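Local coordinates for hypothetical protein (Nostoc punctiforme, PDB 2O62) that is of unknown function but pairs two calycin-like beta domains, a family fold that often holds small hydrophobic ligands, at residues 97-101 against 102-106; 138-141 against 142-146. All blocks are in the same frame, centred on the assembly; numbering follows the deposited sequence.

Both contacts are local. Contact 1 is the tip of the hairpin formed by strands 93-100 and 103-111, in the N-terminal DUF3598 region. Contact 2 is the turn that leads into strand 145-155, the first strand of the C-terminal barrel. Their centres lie 21 Å apart and their nearest atoms about 9 Å apart, so they do not touch. Strand 233-242 of the barrel meets both: Phe98, Arg103 and Leu105 reach Trp239, while Leu138 and Asp142 reach Leu240. No active site is known. A glycerol, probably from the crystallisation liquor, lies about 4 Å from the side chain of Leu143 in contact 2.

Contact 1 (97-101 against 102-106); sequences AFVHE and NRRLR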
ATOM      1  N   ALA A  97      -1.775  -2.583   3.141  1.00 20.42           N
ATOM      2  CA  ALA A  97      -3.174  -2.851   3.479  1.00 19.15           C
ATOM      3  C   ALA A  97      -3.742  -1.711   4.321  1.00 19.80           C
ATOM      4  O   ALA A  97      -3.346  -1.533   5.463  1.00 20.43           O
ATOM      5  CB  ALA A  97      -3.259  -4.190   4.260  1.00 19.30           C
ATOM      6  N   PHE A  98      -4.649  -0.932   3.731  1.00 19.87           N
ATOM      7  CA  PHE A  98      -5.353   0.157   4.395  1.00 20.46           C
ATOM      8  C   PHE A  98      -6.700  -0.287   4.973  1.00 21.51           C
ATOM      9  O   PHE A  98      -7.474  -0.967   4.306  1.00 21.71           O
ATOM     10  CB  PHE A  98      -5.611   1.338   3.428  1.00 21.18           C
ATOM     11  CG  PHE A  98      -4.400   1.830   2.695  1.00 22.01           C
ATOM     12  CD1 PHE A  98      -4.034   1.279   1.460  1.00 23.50           C
ATOM     13  CD2 PHE A  98      -3.661   2.894   3.201  1.00 22.31           C
ATOM     14  CE1 PHE A  98      -2.955   1.757   0.759  1.00 21.76           C
ATOM     15  CE2 PHE A  98      -2.551   3.357   2.504  1.00 21.04           C
ATOM     16  CZ  PHE A  98      -2.203   2.790   1.315  1.00 22.75           C
ATOM     17  N   VAL A  99      -6.975   0.127   6.205  1.00 21.77           N
ATOM     18  CA  VAL A  99      -8.243  -0.058   6.855  1.00 21.46           C
ATOM     19  C   VAL A  99      -8.880   1.331   7.059  1.00 22.66           C
ATOM     20  O   VAL A  99      -8.223   2.283   7.486  1.00 21.64           O
ATOM     21  CB  VAL A  99      -8.062  -0.767   8.162  1.00 21.71           C
ATOM     22  CG1 VAL A  99      -9.407  -0.933   8.877  1.00 24.29           C
ATOM     23  CG2 VAL A  99      -7.370  -2.107   7.920  1.00 22.08           C
ATOM     24  N   HIS A 100     -10.148   1.451   6.699  1.00 21.91           N
ATOM     25  CA  HIS A 100     -10.925   2.675   6.906  1.00 22.34           C
ATOM     26  C   HIS A 100     -12.401   2.367   7.043  1.00 22.21           C
ATOM     27  O   HIS A 100     -13.039   1.970   6.060  1.00 19.18           O
ATOM     28  CB  HIS A 100     -10.740   3.611   5.717  1.00 22.43           C
ATOM     29  CG  HIS A 100     -11.523   4.889   5.829  1.00 24.92           C
ATOM     30  ND1 HIS A 100     -11.087   5.965   6.577  1.00 27.47           N
ATOM     31  CD2 HIS A 100     -12.700   5.265   5.285  1.00 27.60           C
ATOM     32  CE1 HIS A 100     -11.973   6.940   6.500  1.00 26.58           C
ATOM     33  NE2 HIS A 100     -12.967   6.539   5.731  1.00 28.31           N
ATOM     34  N   GLU A 101     -12.924   2.502   8.260  1.00 22.68           N
ATOM     35  CA  GLU A 101     -14.346   2.309   8.529  1.00 24.94           C
ATOM     36  C   GLU A 101     -14.768   0.896   8.065  1.00 23.15           C
ATOM     37  O   GLU A 101     -14.241  -0.082   8.587  1.00 23.82           O
ATOM     38  CB  GLU A 101     -15.167   3.472   7.910  1.00 25.08           C
ATOM     39  CG  GLU A 101     -14.780   4.841   8.517  1.00 28.30           C
ATOM     40  CD  GLU A 101     -15.616   6.022   8.029  1.00 30.51           C
ATOM     41  OE1 GLU A 101     -16.377   5.883   7.026  1.00 38.45           O
ATOM     42  OE2 GLU A 101     -15.476   7.120   8.630  1.00 37.50           O
ATOM     43  N   ASN A 102     -15.682   0.786   7.102  1.00 22.06           N
ATOM     44  CA  ASN A 102     -16.198  -0.527   6.647  1.00 21.69           C
ATOM     45  C   ASN A 102     -15.394  -1.177   5.517  1.00 21.46           C
ATOM     46  O   ASN A 102     -15.864  -2.121   4.911  1.00 20.53           O
ATOM     47  CB  ASN A 102     -17.687  -0.431   6.195  1.00 21.55           C
ATOM     48  CG  ASN A 102     -17.863   0.239   4.811  1.00 24.22           C
ATOM     49  OD1 ASN A 102     -17.326   1.352   4.572  1.00 28.79           O
ATOM     50  ND2 ASN A 102     -18.643  -0.418   3.901  1.00 19.25           N
ATOM     51  N   ARG A 103     -14.250  -0.603   5.179  1.00 20.86           N
ATOM     52  CA  ARG A 103     -13.475  -0.984   4.009  1.00 19.66           C
ATOM     53  C   ARG A 103     -12.058  -1.346   4.367  1.00 20.47           C
ATOM     54  O   ARG A 103     -11.470  -0.777   5.294  1.00 20.02           O
ATOM     55  CB  ARG A 103     -13.384   0.192   3.013  1.00 21.32           C
ATOM     56  CG  ARG A 103     -14.671   0.490   2.253  1.00 20.25           C
ATOM     57  CD  ARG A 103     -15.075  -0.527   1.189  1.00 22.05           C
ATOM     58  NE  ARG A 103     -13.889  -1.060   0.529  1.00 22.10           N
ATOM     59  CZ  ARG A 103     -13.260  -0.489  -0.487  1.00 21.38           C
ATOM     60  NH1 ARG A 103     -13.793   0.561  -1.089  1.00 21.04           N
ATOM     61  NH2 ARG A 103     -12.123  -1.022  -0.930  1.00 21.26           N
ATOM     62  N   ARG A 104     -11.504  -2.281   3.601  1.00 20.29           N
ATOM     63  CA  ARG A 104     -10.058  -2.419   3.475  1.00 20.85           C
ATOM     64  C   ARG A 104      -9.719  -2.314   2.006  1.00 21.11           C
ATOM     65  O   ARG A 104     -10.524  -2.693   1.127  1.00 20.81           O
ATOM     66  CB  ARG A 104      -9.502  -3.708   4.055  1.00 20.68           C
ATOM     67  CG  ARG A 104      -9.995  -4.029   5.427  1.00 22.59           C
ATOM     68  CD  ARG A 104      -9.095  -5.003   6.142  1.00 22.54           C
ATOM     69  NE  ARG A 104      -9.082  -6.307   5.520  1.00 21.58           N
ATOM     70  CZ  ARG A 104      -8.423  -7.370   5.965  1.00 24.82           C
ATOM     71  NH1 ARG A 104      -7.713  -7.302   7.075  1.00 23.56           N
ATOM     72  NH2 ARG A 104      -8.485  -8.520   5.305  1.00 25.08           N
ATOM     73  N   LEU A 105      -8.544  -1.766   1.732  1.00 20.86           N
ATOM     74  CA  LEU A 105      -7.982  -1.775   0.391  1.00 21.00           C
ATOM     75  C   LEU A 105      -6.583  -2.263   0.548  1.00 20.83           C
ATOM     76  O   LEU A 105      -5.771  -1.599   1.232  1.00 20.30           O
ATOM     77  CB  LEU A 105      -7.923  -0.392  -0.264  1.00 21.73           C
ATOM     78  CG  LEU A 105      -7.099  -0.591  -1.567  1.00 27.08           C
ATOM     79  CD1 LEU A 105      -8.058  -0.924  -2.732  1.00 27.81           C
ATOM     80  CD2 LEU A 105      -6.141   0.407  -1.938  1.00 27.36           C
ATOM     81  N   ARG A 106      -6.301  -3.415  -0.062  1.00 21.14           N
ATOM     82  CA  ARG A 106      -5.016  -4.069   0.138  1.00 21.12           C
ATOM     83  C   ARG A 106      -4.374  -4.244  -1.223  1.00 22.16           C
ATOM     84  O   ARG A 106      -5.013  -4.750  -2.148  1.00 22.86           O
ATOM     85  CB  ARG A 106      -5.153  -5.386   0.838  1.00 21.53           C
ATOM     86  CG  ARG A 106      -5.967  -5.262   2.040  1.00 21.94           C
ATOM     87  CD  ARG A 106      -5.918  -6.473   2.950  1.00 23.03           C
ATOM     88  NE  ARG A 106      -6.771  -7.577   2.538  1.00 22.16           N
ATOM     89  CZ  ARG A 106      -6.362  -8.833   2.349  1.00 23.07           C
ATOM     90  NH1 ARG A 106      -5.081  -9.174   2.439  1.00 23.86           N
ATOM     91  NH2 ARG A 106      -7.246  -9.787   2.100  1.00 21.05           N
TER
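Phe98 and Leu105 exchange two backbone hydrogen bonds, Phe98 N to Leu105 O at 2.8 Å and Leu105 N to Phe98 O at 2.9 Å. His100 and Arg103 form the next such pair, His100 N to Arg103 O at 2.9 Å and Arg103 N back to His100 O. Arg104 CA adds a CH...O contact to Phe98 O at 3.1 Å.

These bonds close a beta hairpin with a two-residue loop, Glu101 and Asn102. Its type II' turn runs from His100 to Arg103. Glu101 sits at the first corner with phi 57° and psi -118°, a combination most often taken by glycine. The CG of Glu101 lies over one face of the His100 ring, offset toward its rim.

Apolar contacts form on both faces of the hairpin. Phe98 and Leu105 point the same way, with Phe98 CD1 4.1 Å from Leu105 CD2. On the other face Ala97 CB packs on Arg106 CG at 3.7 Å. Val99 CG2, anti to its carbonyl carbon, lies beside Arg104 CD at 3.8 Å.

The arginine ends are held by charge and hydrogen bonds. Arg103 bends at chi2 and chi3, and its NH2 reaches Arg104 O at 3.1 Å and Asp217 in a salt bridge. Arg104 bonds to Asn12, forms a salt bridge with Glu125 and makes a cation-pi contact with Trp16. Arg106 bridges Glu95 and Glu125.

Contact 2 (138-141 against 142-146); sequences LQIN and DLLGE
Asp142 reaches back to Gln139, and its OD2 accepts a hydrogen bond from Gln139 N at 3.0 Å. The amide meets OD2 from above the carboxylate plane. CG of Asp142 is anti to its carbonyl carbon (chi1 -68°), which turns the carboxylate toward Gln139. OD2 lies 3.7 Å from Gln139 CB. Asp142 N returns a bond to Gln139 O at 2.9 Å. An alanine here has no carboxylate, and Gln139 N would probably be left without this partner, the turn then relying on backbone bonds.

Leu143 N donates to Ile140 O at 2.8 Å. The bonds to Gln139 O and Ile140 O make two overlapping beta turns, which carry the chain into strand 145-155 of the barrel. Leu143 CD2 packs against Leu138 CD1 at 4.1 Å, and Leu143 touches Ile170 of strand 162-172.

Leu144 N adds a weak bond to Ile140 O. The two methyls of Leu144 divide: CD2 meets Ile140 CG2 at 4.0 Å, and CD1 lies 3.5 Å from Asn141 OD1. A water donates to both Asn141 O and Leu144 O. At Gly145 the strand begins with a positive phi (132°), where a side chain would jam against the carbonyl oxygen of Leu144.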
ATOM      1  N   LEU A 138      -9.059   5.889 -10.124  1.00 18.10           N
ATOM      2  CA  LEU A 138      -8.240   7.073  -9.894  1.00 17.76           C
ATOM      3  C   LEU A 138      -7.800   7.751 -11.198  1.00 18.64           C
ATOM      4  O   LEU A 138      -7.360   7.077 -12.120  1.00 17.50           O
ATOM      5  CB  LEU A 138      -7.018   6.711  -9.075  1.00 18.53           C
ATOM      6  CG  LEU A 138      -6.140   7.836  -8.531  1.00 16.82           C
ATOM      7  CD1 LEU A 138      -6.875   8.767  -7.605  1.00 20.22           C
ATOM      8  CD2 LEU A 138      -4.959   7.226  -7.833  1.00 16.81           C
ATOM      9  N   GLN A 139      -7.943   9.079 -11.248  1.00 19.31           N
ATOM     10  CA  GLN A 139      -7.498   9.883 -12.391  1.00 20.85           C
ATOM     11  C   GLN A 139      -6.482  10.923 -11.930  1.00 19.78           C
ATOM     12  O   GLN A 139      -6.517  11.351 -10.791  1.00 20.05           O
ATOM     13  CB  GLN A 139      -8.686  10.622 -12.996  1.00 21.64           C
ATOM     14  CG  GLN A 139      -9.803   9.697 -13.474  1.00 26.62           C
ATOM     15  CD  GLN A 139      -9.449   8.942 -14.745  1.00 33.07           C
ATOM     16  OE1 GLN A 139      -8.330   9.057 -15.278  1.00 39.83           O
ATOM     17  NE2 GLN A 139     -10.414   8.162 -15.252  1.00 34.74           N
ATOM     18  N   ILE A 140      -5.584  11.339 -12.801  1.00 20.79           N
ATOM     19  CA  ILE A 140      -4.620  12.403 -12.433  1.00 22.04           C
ATOM     20  C   ILE A 140      -5.345  13.617 -11.892  1.00 20.25           C
ATOM     21  O   ILE A 140      -4.941  14.235 -10.920  1.00 19.67           O
ATOM     22  CB  ILE A 140      -3.815  12.895 -13.662  1.00 22.81           C
ATOM     23  CG1 ILE A 140      -2.957  11.781 -14.202  1.00 27.57           C
ATOM     24  CG2 ILE A 140      -2.911  14.068 -13.295  1.00 25.88           C
ATOM     25  CD1 ILE A 140      -2.057  11.202 -13.189  1.00 31.64           C
ATOM     26  N   ASN A 141      -6.411  13.994 -12.569  1.00 20.57           N
ATOM     27  CA  ASN A 141      -7.168  15.150 -12.131  1.00 20.95           C
ATOM     28  C   ASN A 141      -7.729  15.062 -10.709  1.00 20.70           C
ATOM     29  O   ASN A 141      -8.018  16.081 -10.084  1.00 20.88           O
ATOM     30  CB  ASN A 141      -8.261  15.431 -13.128  1.00 21.54           C
ATOM     31  CG  ASN A 141      -7.709  15.935 -14.437  1.00 25.34           C
ATOM     32  OD1 ASN A 141      -6.508  16.125 -14.589  1.00 29.03           O
ATOM     33  ND2 ASN A 141      -8.582  16.139 -15.390  1.00 29.45           N
ATOM     34  N   ASP A 142      -7.872  13.862 -10.177  1.00 21.10           N
ATOM     35  CA  ASP A 142      -8.285  13.707  -8.780  1.00 22.01           C
ATOM     36  C   ASP A 142      -7.186  14.150  -7.802  1.00 22.57           C
ATOM     37  O   ASP A 142      -7.453  14.363  -6.622  1.00 22.89           O
ATOM     38  CB  ASP A 142      -8.599  12.245  -8.485  1.00 22.52           C
ATOM     39  CG  ASP A 142      -9.836  11.754  -9.212  1.00 25.85           C
ATOM     40  OD1 ASP A 142     -10.803  12.543  -9.447  1.00 24.06           O
ATOM     41  OD2 ASP A 142      -9.864  10.542  -9.523  1.00 27.26           O
ATOM     42  N   LEU A 143      -5.949  14.197  -8.275  1.00 21.38           N
ATOM     43  CA  LEU A 143      -4.821  14.451  -7.400  1.00 20.92           C
ATOM     44  C   LEU A 143      -4.257  15.856  -7.498  1.00 20.84           C
ATOM     45  O   LEU A 143      -3.551  16.284  -6.584  1.00 21.30           O
ATOM     46  CB  LEU A 143      -3.705  13.438  -7.639  1.00 21.27           C
ATOM     47  CG  LEU A 143      -4.097  11.986  -7.435  1.00 23.40           C
ATOM     48  CD1 LEU A 143      -2.983  11.053  -7.812  1.00 28.30           C
ATOM     49  CD2 LEU A 143      -4.531  11.756  -5.984  1.00 26.77           C
ATOM     50  N   LEU A 144      -4.568  16.571  -8.582  1.00 18.93           N
ATOM     51  CA  LEU A 144      -3.963  17.870  -8.795  1.00 19.61           C
ATOM     52  C   LEU A 144      -4.367  18.801  -7.658  1.00 20.18           C
ATOM     53  O   LEU A 144      -5.532  18.838  -7.236  1.00 21.18           O
ATOM     54  CB  LEU A 144      -4.407  18.481 -10.118  1.00 20.04           C
ATOM     55  CG  LEU A 144      -4.039  17.712 -11.372  1.00 21.33           C
ATOM     56  CD1 LEU A 144      -4.674  18.362 -12.569  1.00 21.28           C
ATOM     57  CD2 LEU A 144      -2.527  17.653 -11.529  1.00 23.28           C
ATOM     58  N   GLY A 145      -3.400  19.566  -7.167  1.00 19.82           N
ATOM     59  CA  GLY A 145      -3.646  20.529  -6.125  1.00 19.48           C
ATOM     60  C   GLY A 145      -2.588  20.344  -5.074  1.00 19.62           C
ATOM     61  O   GLY A 145      -1.491  19.880  -5.380  1.00 18.74           O
ATOM     62  N   GLU A 146      -2.955  20.671  -3.842  1.00 19.63           N
ATOM     63  CA  GLU A 146      -2.101  20.516  -2.686  1.00 21.09           C
ATOM     64  C   GLU A 146      -2.753  19.735  -1.579  1.00 20.31           C
ATOM     65  O   GLU A 146      -3.927  19.849  -1.350  1.00 19.72           O
ATOM     66  CB  GLU A 146      -1.742  21.884  -2.149  1.00 22.45           C
ATOM     67  CG  GLU A 146      -0.800  22.610  -3.074  1.00 27.92           C
ATOM     68  CD  GLU A 146      -0.360  23.964  -2.549  1.00 34.88           C
ATOM     69  OE1 GLU A 146      -0.341  24.166  -1.295  1.00 40.66           O
ATOM     70  OE2 GLU A 146      -0.058  24.828  -3.405  1.00 35.70           O
TER
HETATM   71  O   HOH W   1      -7.967  18.026  -8.260  1.00 32.03           O